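Local coordinates for protein L-methionine gamma-lyase (PDB 6LXU) that is a pyridoxal-phosphate-dependent enzyme of the Cys/Met metabolism family, assembled from four copies of the chain, with its cofactor held covalently, at residues Val203-His208 / Gly223-Arg228; Ala82-Ser87 / Glu230-Ile235; Thr27-Ile32 / Glu252-Ile257; Tyr33-Phe38 / Ile58-Gly63; Val108-Leu113 / Val135-Leu140. One frame throughout, in Å; residues are numbered along the deposited sequence.

Contact 1. Residues Val203-His208 / Gly223-Arg228; sequences VDIVVH and GLVVTR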
# COMPACT_ATOMS: atom_id res chain seq x y z
N VAL A 203 14.40 23.48 24.92
CA VAL A 203 15.15 22.44 24.20
C VAL A 203 15.34 22.88 22.75
O VAL A 203 14.50 23.56 22.19
CB VAL A 203 14.37 21.11 24.32
CG1 VAL A 203 14.89 20.03 23.39
CG2 VAL A 203 14.38 20.66 25.77
N ASP A 204 16.46 22.49 22.13
CA ASP A 204 16.73 22.87 20.75
C ASP A 204 16.12 21.93 19.71
O ASP A 204 15.66 22.40 18.68
CB ASP A 204 18.23 22.96 20.52
CG ASP A 204 18.88 24.01 21.38
OD1 ASP A 204 18.68 25.21 21.09
OD2 ASP A 204 19.54 23.64 22.36
N ILE A 205 16.19 20.61 19.96
CA ILE A 205 15.75 19.61 18.97
C ILE A 205 14.96 18.54 19.70
O ILE A 205 15.40 18.04 20.73
CB ILE A 205 16.96 18.94 18.27
CG1 ILE A 205 17.89 19.99 17.63
CG2 ILE A 205 16.47 17.91 17.25
CD1 ILE A 205 19.21 19.42 17.14
N VAL A 206 13.80 18.18 19.14
CA VAL A 206 13.00 17.06 19.61
C VAL A 206 13.09 15.94 18.59
O VAL A 206 12.96 16.18 17.39
CB VAL A 206 11.53 17.46 19.83
CG1 VAL A 206 10.63 16.24 20.01
CG2 VAL A 206 11.43 18.38 21.04
N VAL A 207 13.28 14.72 19.08
CA VAL A 207 13.27 13.53 18.24
C VAL A 207 12.20 12.56 18.76
O VAL A 207 11.89 12.50 19.97
CB VAL A 207 14.65 12.85 18.13
CG1 VAL A 207 15.67 13.81 17.57
CG2 VAL A 207 15.10 12.27 19.45
N HIS A 208 11.64 11.80 17.82
CA HIS A 208 10.63 10.77 18.12
C HIS A 208 10.90 9.49 17.36
O HIS A 208 11.24 9.53 16.18
CB HIS A 208 9.24 11.19 17.65
CG HIS A 208 8.62 12.27 18.46
ND1 HIS A 208 7.98 12.02 19.65
CD2 HIS A 208 8.53 13.60 18.23
CE1 HIS A 208 7.53 13.18 20.12
NE2 HIS A 208 7.85 14.14 19.28
N GLY A 223 10.76 7.69 12.16
CA GLY A 223 11.26 8.69 13.08
C GLY A 223 10.89 10.08 12.62
O GLY A 223 10.64 10.31 11.44
N LEU A 224 10.88 11.01 13.58
CA LEU A 224 10.58 12.41 13.30
C LEU A 224 11.48 13.30 14.12
O LEU A 224 11.85 12.96 15.25
CB LEU A 224 9.12 12.75 13.60
CG LEU A 224 8.08 12.00 12.77
CD1 LEU A 224 6.70 12.10 13.38
CD2 LEU A 224 8.08 12.48 11.34
N VAL A 225 11.84 14.44 13.54
CA VAL A 225 12.62 15.48 14.20
C VAL A 225 11.86 16.79 14.08
O VAL A 225 11.33 17.08 13.02
CB VAL A 225 14.01 15.64 13.54
CG1 VAL A 225 14.82 16.75 14.20
CG2 VAL A 225 14.79 14.33 13.56
N VAL A 226 11.84 17.59 15.16
CA VAL A 226 11.33 18.96 15.10
C VAL A 226 12.36 19.90 15.68
O VAL A 226 12.89 19.67 16.76
CB VAL A 226 9.99 19.13 15.83
CG1 VAL A 226 9.49 20.57 15.68
CG2 VAL A 226 8.95 18.17 15.28
N THR A 227 12.64 20.98 14.95
CA THR A 227 13.59 21.99 15.39
C THR A 227 13.40 23.27 14.59
O THR A 227 12.49 23.39 13.77
CB THR A 227 15.03 21.42 15.34
OG1 THR A 227 15.95 22.35 15.93
CG2 THR A 227 15.50 21.14 13.93
N ARG A 228 14.29 24.24 14.84
CA ARG A 228 14.28 25.50 14.09
C ARG A 228 14.69 25.24 12.64
O ARG A 228 15.46 24.31 12.36
CB ARG A 228 15.28 26.51 14.67
CG ARG A 228 15.10 26.89 16.11
CD ARG A 228 16.22 27.81 16.58
NE ARG A 228 17.57 27.23 16.67
CZ ARG A 228 18.11 26.61 17.74
NH1 ARG A 228 17.40 26.40 18.84
NH2 ARG A 228 19.37 26.19 17.70
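Asp204 and Arg228 meet at the looser end of this contact, where Arg228 is partly exposed while the other touching residues are buried. Arg228 NH1 lies 2.8 Å from Asp204 OD1 in a salt bridge with an N-H...O angle of 175°. The oxygen sits at the guanidinium edge, in its plane, and accepts on its anti lone pair; the two flat groups are turned 89° apart, and the bridge is made through OD1, not as a two-oxygen, two-nitrogen pair. A bend at chi3 of Arg228 turns the guanidinium edge to Asp204. Asp204 OD2 is hydrogen-bonded to His177 and to the backbone N of Val184. Beside this bridge, Thr227 OG1 donates to Asp204 O (2.8 Å), tilted out of the carbonyl plane.

Farther in, the backbones lock. Val206 and Val226 form a hydrogen-bonded antiparallel pair, with Val206 N to Val226 O at 3.0 Å and Val226 N to Val206 O at 2.9 Å. His208 and Leu224 repeat the pattern, His208 N reaching Leu224 O at 2.8 Å. These strands belong to the seven-stranded mixed sheet of a fold-type I PLP enzyme, in which 223-227 runs against both neighbours.

Between the bonded pairs, Val207 and Val225 lie side by side with CG1 of the former 4.1 Å from CG2 of the latter. The closer apolar contact joins Ile205 CG2 to Val225 CG1 at 3.7 Å. Both valines and Ile205 pack against helix 89-100; Val206, Leu224 and Val226 occupy the other face, against helix 65-78, where His208 NE2 is hydrogen-bonded to Glu78.

Contact 2. Residues Ala82-Ser87 / Glu230-Ile235; sequences AGIAMS and ELADQI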
# COMPACT_ATOMS: atom_id res chain seq x y z
N ALA A 82 10.00 23.49 12.11
CA ALA A 82 10.24 22.60 10.98
C ALA A 82 10.31 21.16 11.44
O ALA A 82 10.86 20.87 12.49
CB ALA A 82 11.53 22.99 10.30
N GLY A 83 9.76 20.28 10.61
CA GLY A 83 9.83 18.84 10.84
C GLY A 83 10.63 18.13 9.77
O GLY A 83 10.71 18.59 8.63
N ILE A 84 11.24 17.01 10.16
CA ILE A 84 11.93 16.12 9.24
C ILE A 84 11.53 14.70 9.58
O ILE A 84 11.50 14.33 10.75
CB ILE A 84 13.46 16.20 9.35
CG1 ILE A 84 13.95 17.64 9.55
CG2 ILE A 84 14.11 15.60 8.12
CD1 ILE A 84 15.40 17.65 9.92
N ALA A 85 11.23 13.90 8.55
CA ALA A 85 10.86 12.50 8.73
C ALA A 85 11.96 11.57 8.24
O ALA A 85 12.64 11.85 7.25
CB ALA A 85 9.58 12.19 8.00
N MET A 86 12.08 10.44 8.94
CA MET A 86 13.05 9.39 8.62
C MET A 86 12.36 8.04 8.76
O MET A 86 11.29 7.92 9.34
CB MET A 86 14.26 9.45 9.55
CG MET A 86 15.09 10.72 9.44
SD MET A 86 14.39 12.14 10.30
CE MET A 86 15.79 13.25 10.16
N SER A 87 13.05 7.01 8.28
CA SER A 87 12.50 5.66 8.24
C SER A 87 12.67 4.85 9.54
O SER A 87 12.33 3.67 9.56
CB SER A 87 13.04 4.90 7.05
OG SER A 87 14.44 4.79 7.17
N GLU A 230 16.76 26.55 10.49
CA GLU A 230 18.19 26.53 10.18
C GLU A 230 18.82 25.17 10.49
O GLU A 230 19.58 24.63 9.68
CB GLU A 230 18.94 27.68 10.88
CG GLU A 230 18.98 27.63 12.40
CD GLU A 230 19.43 28.94 13.04
OE1 GLU A 230 20.26 29.67 12.45
OE2 GLU A 230 18.95 29.24 14.16
N LEU A 231 18.49 24.62 11.65
CA LEU A 231 19.00 23.31 12.04
C LEU A 231 18.34 22.21 11.23
O LEU A 231 19.00 21.26 10.81
CB LEU A 231 18.81 23.04 13.54
CG LEU A 231 19.75 23.73 14.53
CD1 LEU A 231 19.27 23.53 15.95
CD2 LEU A 231 21.17 23.22 14.38
N ALA A 232 17.04 22.34 10.98
CA ALA A 232 16.31 21.33 10.22
C ALA A 232 16.91 21.15 8.84
O ALA A 232 17.05 20.02 8.36
CB ALA A 232 14.85 21.70 10.12
N ASP A 233 17.22 22.26 8.17
CA ASP A 233 17.76 22.17 6.82
C ASP A 233 19.10 21.45 6.80
O ASP A 233 19.38 20.69 5.86
CB ASP A 233 17.91 23.57 6.20
CG ASP A 233 16.58 24.26 5.93
OD1 ASP A 233 15.52 23.59 5.98
OD2 ASP A 233 16.59 25.48 5.64
N GLN A 234 19.92 21.65 7.82
CA GLN A 234 21.18 20.90 7.93
C GLN A 234 20.95 19.41 8.18
O GLN A 234 21.59 18.56 7.57
CB GLN A 234 22.07 21.47 9.03
CG GLN A 234 22.52 22.91 8.77
CD GLN A 234 23.30 23.05 7.49
OE1 GLN A 234 24.21 22.27 7.21
NE2 GLN A 234 22.93 24.05 6.68
N ILE A 235 20.03 19.09 9.08
CA ILE A 235 19.72 17.67 9.36
C ILE A 235 19.19 16.99 8.08
O ILE A 235 19.59 15.86 7.76
CB ILE A 235 18.77 17.53 10.55
CG1 ILE A 235 19.44 18.05 11.82
CG2 ILE A 235 18.35 16.07 10.74
CD1 ILE A 235 18.48 18.25 12.97
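Ile235 N is hydrogen-bonded to Leu231 O at 3.0 Å, a bond internal to the helix, and the side chain carried by that turn packs against Ile84 and Met86. Across the contact itself no hydrogen bond forms: it is apolar apart from the carbonyl Ala232 O, against which Ile84 CD1 rests. The axes of helix and strand approach to 8.2 Å and run nearly parallel, 17° apart.

At the start of both segments the packing is plain methyl against methyl, Ala82 CB lying 3.6 Å from Ala232 CB. Such small side chains let the backbones come close here, the two CA atoms being 6.2 Å apart. One strand repeat later, Ile84 reaches out with its CG1 branch, anti to the carbonyl carbon (chi1 -40°), and CD1 ends between Ala232 and Ile235. CD1 approaches Ile235 CB to 3.4 Å, but its closeness to either residue is doubtful evidence of strain, since Ile84 was modelled in two conformers.

The helix thus lies along the strand 82-86, the outermost strand of the sheet within the chain, in the layered alpha/beta arrangement of fold-type I PLP enzymes. It also covers strand 223-227, with Ala232 on Thr227 and Ile235 on Val225; Ile84 and Met86 make backbone hydrogen bonds to that same strand.

Met86 supplies the last point of contact. Its chain bends at chi2 (78°), and the terminal CE lies 3.9 Å from Ile235 CG2, the two side chains crossing at about a right angle. Thr96 of helix 89-100 touches Ile235, and Ala92 and Ser95 of that helix touch Met86.

Contact 3. Residues Thr27-Ile32 / Glu252-Ile257; sequences TLAMPI and EAYYII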
# COMPACT_ATOMS: atom_id res chain seq x y z
N THR A 27 -8.62 15.70 -3.51
CA THR A 27 -8.94 14.50 -2.74
C THR A 27 -9.01 14.88 -1.26
O THR A 27 -8.25 15.70 -0.79
CB THR A 27 -7.90 13.38 -2.90
OG1 THR A 27 -6.63 13.81 -2.40
CG2 THR A 27 -7.74 12.98 -4.35
N LEU A 28 -9.94 14.28 -0.52
CA LEU A 28 -10.00 14.49 0.92
C LEU A 28 -8.77 13.90 1.64
O LEU A 28 -8.13 14.56 2.49
CB LEU A 28 -11.31 13.89 1.47
CG LEU A 28 -11.47 14.03 3.00
CD1 LEU A 28 -11.58 15.48 3.40
CD2 LEU A 28 -12.65 13.27 3.56
N ALA A 29 -8.44 12.65 1.31
CA ALA A 29 -7.23 12.01 1.89
C ALA A 29 -5.94 12.55 1.24
O ALA A 29 -5.96 12.82 0.07
CB ALA A 29 -7.33 10.53 1.74
N MET A 30 -4.86 12.69 1.97
CA MET A 30 -3.62 13.10 1.40
C MET A 30 -3.12 12.07 0.36
O MET A 30 -2.94 10.92 0.75
CB MET A 30 -2.64 13.21 2.55
CG MET A 30 -1.33 13.74 2.11
SD MET A 30 -1.46 15.42 1.44
CE MET A 30 -0.65 15.33 -0.16
N PRO A 31 -2.92 12.42 -0.92
CA PRO A 31 -2.45 11.40 -1.86
C PRO A 31 -1.12 10.78 -1.44
O PRO A 31 -0.29 11.44 -0.79
CB PRO A 31 -2.31 12.15 -3.18
CG PRO A 31 -3.25 13.31 -3.03
CD PRO A 31 -3.25 13.68 -1.62
N ILE A 32 -0.92 9.53 -1.84
CA ILE A 32 0.33 8.83 -1.58
C ILE A 32 1.20 9.04 -2.80
O ILE A 32 0.97 8.43 -3.84
CB ILE A 32 0.12 7.34 -1.27
CG1 ILE A 32 -0.99 7.16 -0.22
CG2 ILE A 32 1.44 6.73 -0.81
CD1 ILE A 32 -1.33 5.71 0.07
N GLU A 252 4.50 4.62 4.16
CA GLU A 252 4.60 4.74 5.61
C GLU A 252 4.29 6.15 6.08
O GLU A 252 3.64 6.32 7.12
CB GLU A 252 5.96 4.25 6.12
CG GLU A 252 6.08 2.74 6.14
CD GLU A 252 6.38 2.10 4.79
OE1 GLU A 252 6.96 2.79 3.91
OE2 GLU A 252 6.10 0.89 4.60
N ALA A 253 4.71 7.17 5.33
CA ALA A 253 4.30 8.53 5.67
C ALA A 253 2.78 8.65 5.72
O ALA A 253 2.23 9.26 6.65
CB ALA A 253 4.91 9.53 4.70
N TYR A 254 2.10 8.07 4.72
CA TYR A 254 0.64 8.08 4.70
C TYR A 254 0.07 7.35 5.92
O TYR A 254 -0.86 7.86 6.57
CB TYR A 254 0.08 7.50 3.37
CG TYR A 254 -1.41 7.59 3.40
CD1 TYR A 254 -2.05 8.81 3.21
CD2 TYR A 254 -2.19 6.49 3.76
CE1 TYR A 254 -3.41 8.92 3.37
CE2 TYR A 254 -3.56 6.60 3.90
CZ TYR A 254 -4.17 7.83 3.73
OH TYR A 254 -5.52 8.02 3.94
N TYR A 255 0.59 6.17 6.23
CA TYR A 255 0.11 5.45 7.41
C TYR A 255 0.21 6.30 8.67
O TYR A 255 -0.67 6.25 9.52
CB TYR A 255 0.89 4.14 7.61
CG TYR A 255 0.48 2.95 6.77
CD1 TYR A 255 -0.84 2.49 6.73
CD2 TYR A 255 1.45 2.17 6.14
CE1 TYR A 255 -1.16 1.34 6.03
CE2 TYR A 255 1.11 1.02 5.43
CZ TYR A 255 -0.20 0.61 5.39
OH TYR A 255 -0.58 -0.53 4.69
N ILE A 256 1.30 7.06 8.81
CA ILE A 256 1.47 7.87 10.02
C ILE A 256 0.52 9.06 10.02
O ILE A 256 -0.11 9.35 11.04
CB ILE A 256 2.92 8.35 10.20
CG1 ILE A 256 3.91 7.18 10.22
CG2 ILE A 256 3.04 9.15 11.50
CD1 ILE A 256 5.32 7.58 9.86
N ILE A 257 0.39 9.75 8.89
CA ILE A 257 -0.63 10.80 8.77
C ILE A 257 -2.01 10.25 9.18
O ILE A 257 -2.75 10.88 9.95
CB ILE A 257 -0.67 11.34 7.32
CG1 ILE A 257 0.58 12.15 7.01
CG2 ILE A 257 -1.93 12.18 7.08
CD1 ILE A 257 0.80 12.40 5.54
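Within 252-257, Tyr254 is the first residue to touch the loop, and its ring meets Ile32, Met30 and Ala29 in turn. With CG anti to the backbone N (chi1 -178°), the ring extends away from the helix and along the loop. Near its root, Ile32 CG1 lies 3.7 Å from Tyr254 CG, and Ile32 CD1 continues the contact at 3.8 Å from the same atom; the side chains cross at about a right angle. Farther out, Met30 O approaches Tyr254 CE1 obliquely at 3.3 Å. At the far end, Ala29 CB is 3.8 Å from Tyr254 OH, a hydroxyl whose hydrogen bond goes to Asp219 of the fourth subunit.

Segment 27-32 has no regular secondary structure. It is part of the N-terminal region that, in this tetramer, runs between subunits: Ala29 N is hydrogen-bonded to Thr35 OG1 of the third subunit, and Ile32 packs on Tyr255 of the fourth. Within the loop, Thr27 OG1 donates to Ala29 O (2.7 Å), a bond that closes the chain over Leu28, and Ala29 is already one of the touching residues.

One turn past Tyr254, Ile257 meets the loop from its CD1, 4.3 Å from Met30 CG. That contact is long and is doubtful, because Met30 was modelled in two conformers. The same two residues reach helix 65-78, Met30 touching Val69 and Ile257 touching Leu70.

Contact 4. Residues Tyr33-Phe38 / Ile58-Gly63; sequences YQTSTF and IYTRLG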
# COMPACT_ATOMS: atom_id res chain seq x y z
N TYR A 33 2.19 9.92 -2.67
CA TYR A 33 3.09 10.23 -3.76
C TYR A 33 4.22 9.19 -3.76
O TYR A 33 5.36 9.46 -3.36
CB TYR A 33 3.54 11.71 -3.66
CG TYR A 33 2.35 12.74 -3.86
CD1 TYR A 33 1.77 12.91 -5.10
CD2 TYR A 33 1.86 13.50 -2.81
CE1 TYR A 33 0.77 13.84 -5.30
CE2 TYR A 33 0.85 14.43 -3.01
CZ TYR A 33 0.30 14.58 -4.25
OH TYR A 33 -0.72 15.51 -4.43
N GLN A 34 3.86 7.97 -4.17
CA GLN A 34 4.75 6.83 -4.14
C GLN A 34 5.64 6.90 -5.39
O GLN A 34 5.40 6.24 -6.40
CB GLN A 34 3.95 5.52 -4.04
CG GLN A 34 4.83 4.32 -3.79
CD GLN A 34 5.30 4.20 -2.36
OE1 GLN A 34 4.54 4.45 -1.43
NE2 GLN A 34 6.55 3.79 -2.15
N THR A 35 6.64 7.79 -5.29
CA THR A 35 7.52 8.13 -6.40
C THR A 35 8.93 8.24 -5.89
O THR A 35 9.15 8.62 -4.73
CB THR A 35 7.09 9.45 -7.08
OG1 THR A 35 7.72 9.52 -8.37
CG2 THR A 35 7.41 10.69 -6.26
N SER A 36 9.91 7.93 -6.75
CA SER A 36 11.30 8.25 -6.44
C SER A 36 11.63 9.66 -6.92
O SER A 36 12.24 10.44 -6.19
CB SER A 36 12.25 7.25 -7.08
OG SER A 36 12.06 7.21 -8.48
N THR A 37 11.22 9.99 -8.13
CA THR A 37 11.65 11.22 -8.78
C THR A 37 10.49 12.05 -9.24
O THR A 37 9.32 11.65 -9.16
CB THR A 37 12.66 10.90 -9.88
OG1 THR A 37 13.35 12.11 -10.24
CG2 THR A 37 12.02 10.27 -11.11
N PHE A 38 10.82 13.26 -9.71
CA PHE A 38 9.86 14.29 -10.06
C PHE A 38 10.28 14.88 -11.40
O PHE A 38 11.48 15.05 -11.68
CB PHE A 38 9.83 15.38 -9.00
CG PHE A 38 9.34 14.89 -7.67
CD1 PHE A 38 10.17 14.18 -6.81
CD2 PHE A 38 8.03 15.13 -7.27
CE1 PHE A 38 9.71 13.71 -5.59
CE2 PHE A 38 7.58 14.68 -6.04
CZ PHE A 38 8.42 13.96 -5.20
N ILE A 58 12.19 17.45 -6.18
CA ILE A 58 13.28 16.92 -7.01
C ILE A 58 13.37 15.39 -6.91
O ILE A 58 13.42 14.71 -7.93
CB ILE A 58 14.63 17.57 -6.64
CG1 ILE A 58 14.61 19.09 -6.93
CG2 ILE A 58 15.78 16.89 -7.38
CD1 ILE A 58 15.83 19.81 -6.41
N TYR A 59 13.43 14.87 -5.69
CA TYR A 59 13.75 13.45 -5.49
C TYR A 59 13.40 13.11 -4.06
O TYR A 59 13.69 13.88 -3.15
CB TYR A 59 15.23 13.24 -5.73
CG TYR A 59 15.73 11.82 -5.69
CD1 TYR A 59 15.48 10.96 -6.73
CD2 TYR A 59 16.52 11.37 -4.64
CE1 TYR A 59 16.00 9.68 -6.74
CE2 TYR A 59 17.04 10.09 -4.62
CZ TYR A 59 16.79 9.25 -5.69
OH TYR A 59 17.34 7.99 -5.75
N THR A 60 12.77 11.96 -3.85
CA THR A 60 12.17 11.66 -2.55
C THR A 60 13.15 11.62 -1.38
O THR A 60 12.77 11.97 -0.28
CB THR A 60 11.31 10.39 -2.66
OG1 THR A 60 10.17 10.77 -3.43
CG2 THR A 60 10.86 9.83 -1.31
N ARG A 61 14.44 11.27 -1.60
CA ARG A 61 15.39 11.36 -0.48
C ARG A 61 15.52 12.79 0.05
O ARG A 61 15.72 12.98 1.25
CB ARG A 61 16.76 10.78 -0.85
CG ARG A 61 17.84 10.93 0.22
CD ARG A 61 18.91 9.82 0.21
NE ARG A 61 19.41 9.54 -1.13
CZ ARG A 61 20.22 10.34 -1.82
NH1 ARG A 61 20.70 11.46 -1.28
NH2 ARG A 61 20.53 10.05 -3.07
N LEU A 62 15.39 13.79 -0.83
CA LEU A 62 15.41 15.20 -0.42
C LEU A 62 14.11 15.64 0.24
O LEU A 62 14.14 16.43 1.20
CB LEU A 62 15.69 16.11 -1.61
CG LEU A 62 17.02 15.91 -2.31
CD1 LEU A 62 17.13 16.80 -3.55
CD2 LEU A 62 18.19 16.16 -1.38
N GLY A 63 12.98 15.14 -0.25
CA GLY A 63 11.67 15.51 0.23
C GLY A 63 10.60 15.00 -0.70
O GLY A 63 10.87 14.70 -1.85
O HOH W 1 14.02 15.20 -10.69
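Thr60 OG1 donates to Thr35 O from an unusual direction: at 2.7 Å the bond is short, yet the hydroxyl stands above the carbonyl plane, 38° out of it and off either lone pair. The position follows from Thr60 chi1 (-71°), which sets OG1 anti to its own carbonyl carbon; Asn64 is a further hydrogen-bond partner of OG1. The adjacent backbone N of Thr60 binds Ser36 O at 2.8 Å, so one residue grips two successive carbonyls. Thr35 is steadied in turn by its own OG1, which donates to Thr37 O.

On the other side of the single bridge between Thr37 and Tyr59, pairing slackens. Phe38 N to Ile58 O is a weak bond at 3.5 Å, and a water bridges the two chains, donating to Phe38 O at 2.7 Å and to Ile58 O at 2.9 Å. The Phe38 ring lies obliquely against the chain, its CD1 3.4 Å from Ile58 C and its CE1 3.7 Å from Thr60 OG1. Thr37 CB meets the edge of the Tyr59 ring.

From Tyr59 on, the chain turns tightly, Tyr59 O accepting from both Leu62 N and Gly63 N. The turn carries both Tyr59 and Arg61, whose OH and NE respectively are hydrogen-bonded to the cofactor-bearing LLP side chain of the second subunit: the shared, inter-subunit active site of this PLP-dependent family.

Contact 5. Residues Val108-Leu113 / Val135-Leu140; sequences VTDKTL and VDTSNL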
# COMPACT_ATOMS: atom_id res chain seq x y z
N VAL A 108 27.12 15.07 26.71
CA VAL A 108 26.66 14.70 28.03
C VAL A 108 25.29 14.06 27.89
O VAL A 108 24.39 14.65 27.28
CB VAL A 108 26.56 15.90 28.99
CG1 VAL A 108 25.97 15.51 30.34
CG2 VAL A 108 27.93 16.54 29.17
N THR A 109 25.12 12.88 28.47
CA THR A 109 23.83 12.19 28.41
C THR A 109 23.66 11.29 29.63
O THR A 109 24.47 11.33 30.57
CB THR A 109 23.65 11.47 27.05
OG1 THR A 109 22.28 11.06 26.91
CG2 THR A 109 24.55 10.24 26.94
N ASP A 110 22.58 10.51 29.64
CA ASP A 110 22.25 9.67 30.78
C ASP A 110 22.62 8.22 30.47
O ASP A 110 22.65 7.82 29.32
CB ASP A 110 20.75 9.80 31.07
CG ASP A 110 20.40 9.45 32.51
OD1 ASP A 110 20.43 8.25 32.86
OD2 ASP A 110 20.09 10.38 33.29
N LYS A 111 22.93 7.43 31.49
CA LYS A 111 23.00 5.96 31.28
C LYS A 111 21.63 5.30 31.00
O LYS A 111 21.55 4.26 30.33
CB LYS A 111 23.75 5.24 32.42
CG LYS A 111 23.22 5.43 33.83
CD LYS A 111 24.25 5.01 34.88
CE LYS A 111 25.38 6.03 35.08
NZ LYS A 111 24.94 7.22 35.87
N THR A 112 20.56 5.89 31.54
CA THR A 112 19.20 5.45 31.23
C THR A 112 18.71 6.16 29.98
O THR A 112 18.02 7.19 30.02
CB THR A 112 18.19 5.75 32.34
OG1 THR A 112 17.87 7.15 32.31
CG2 THR A 112 18.72 5.32 33.70
N LEU A 113 19.11 5.56 28.86
CA LEU A 113 18.69 5.95 27.55
C LEU A 113 18.23 4.70 26.85
O LEU A 113 18.76 3.61 27.10
CB LEU A 113 19.85 6.46 26.72
CG LEU A 113 20.49 7.81 26.97
CD1 LEU A 113 21.52 8.02 25.88
CD2 LEU A 113 19.46 8.92 27.01
N VAL A 135 26.04 10.47 32.76
CA VAL A 135 25.79 10.91 34.13
C VAL A 135 24.34 10.62 34.52
O VAL A 135 23.53 10.18 33.69
CB VAL A 135 26.06 12.43 34.30
CG1 VAL A 135 27.45 12.79 33.82
CG2 VAL A 135 25.03 13.29 33.57
N ASP A 136 24.02 10.85 35.78
CA ASP A 136 22.63 10.84 36.23
C ASP A 136 22.05 12.22 35.98
O ASP A 136 22.29 13.15 36.76
CB ASP A 136 22.58 10.50 37.72
CG ASP A 136 21.16 10.45 38.27
OD1 ASP A 136 20.20 10.68 37.49
OD2 ASP A 136 21.00 10.18 39.48
N THR A 137 21.28 12.36 34.90
CA THR A 137 20.71 13.67 34.56
C THR A 137 19.55 14.11 35.47
O THR A 137 19.07 15.23 35.34
CB THR A 137 20.33 13.79 33.07
OG1 THR A 137 19.30 12.85 32.74
CG2 THR A 137 21.54 13.58 32.18
N SER A 138 19.13 13.25 36.41
CA SER A 138 18.25 13.71 37.51
C SER A 138 19.01 14.48 38.58
O SER A 138 18.39 15.09 39.45
CB SER A 138 17.46 12.55 38.12
OG SER A 138 18.27 11.74 38.96
N ASN A 139 20.35 14.46 38.53
CA ASN A 139 21.20 15.19 39.46
C ASN A 139 21.79 16.40 38.72
O ASN A 139 22.73 16.26 37.93
CB ASN A 139 22.29 14.26 39.99
CG ASN A 139 23.12 14.88 41.09
OD1 ASN A 139 23.57 16.03 40.98
ND2 ASN A 139 23.35 14.12 42.16
N LEU A 140 21.22 17.58 38.97
CA LEU A 140 21.63 18.78 38.23
C LEU A 140 23.10 19.12 38.42
O LEU A 140 23.75 19.59 37.49
CB LEU A 140 20.77 19.99 38.61
CG LEU A 140 19.27 19.93 38.31
CD1 LEU A 140 18.60 21.25 38.67
CD2 LEU A 140 18.99 19.57 36.86
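Asp110 OD2 takes two bonds from Thr137. OG1 donates to the anti lone pair of OD2 at 2.7 Å, and the backbone N of the same residue comes from above the carboxylate plane at 2.8 Å. Thr137 chi1 (63°) puts OG1 between its backbone N and carbonyl carbon, where hydroxyl and N-H can share one oxygen. The other oxygen, OD1, accepts from Thr112 N (2.7 Å) in an Asx turn and, less certainly (Thr112 has two conformers), from Thr112 OG1 above the carboxylate plane.

In the second shell, Asp136 OD1 accepts from Ser138 N and Ser138 OG, both from the same face of its plane. It stands 4.2 Å from Asp110 OD2, a pairing of like charges probably eased by Lys165, which forms salt bridges to both oxygens.

The backbones are also joined directly: Val135 N donates to Thr109 O at 2.8 Å, nearly straight at 171°. Val108 CG1 meets Val135 CG2 at 4.0 Å.

Strand 106-110 lies between 151-157 and 131-135, the latter an outermost strand of the sheet within the chain. Past it, the turn Asp136-Asn139 leads into helix 140-146, capped by Asn139, while both valines pack on Ala146 and Thr137 touches Leu172 of helix 169-176.

In the fold
Contacts 1 and 2 share the sheet, their centres 8 Å apart: strand 223-227 pairs with 205-209 on one side and with 82-86 on the other, then leads into helix 229-244. Contact 5 lies in the same sheet at its far edge, about 19 Å from contact 1 centre to centre. Contacts 3 and 4 adjoin in sequence, with centres about 15 Å apart, and both touch the third subunit. The centres of contacts 4 and 5 are about 39 Å apart, on opposite sides of the chain's centre. Two contacts lead to cofactors: strand 205-209 of contact 1 shortly precedes Lys212, modified with the PLP cofactor, whereas contact 4 reaches the cofactor of the second subunit.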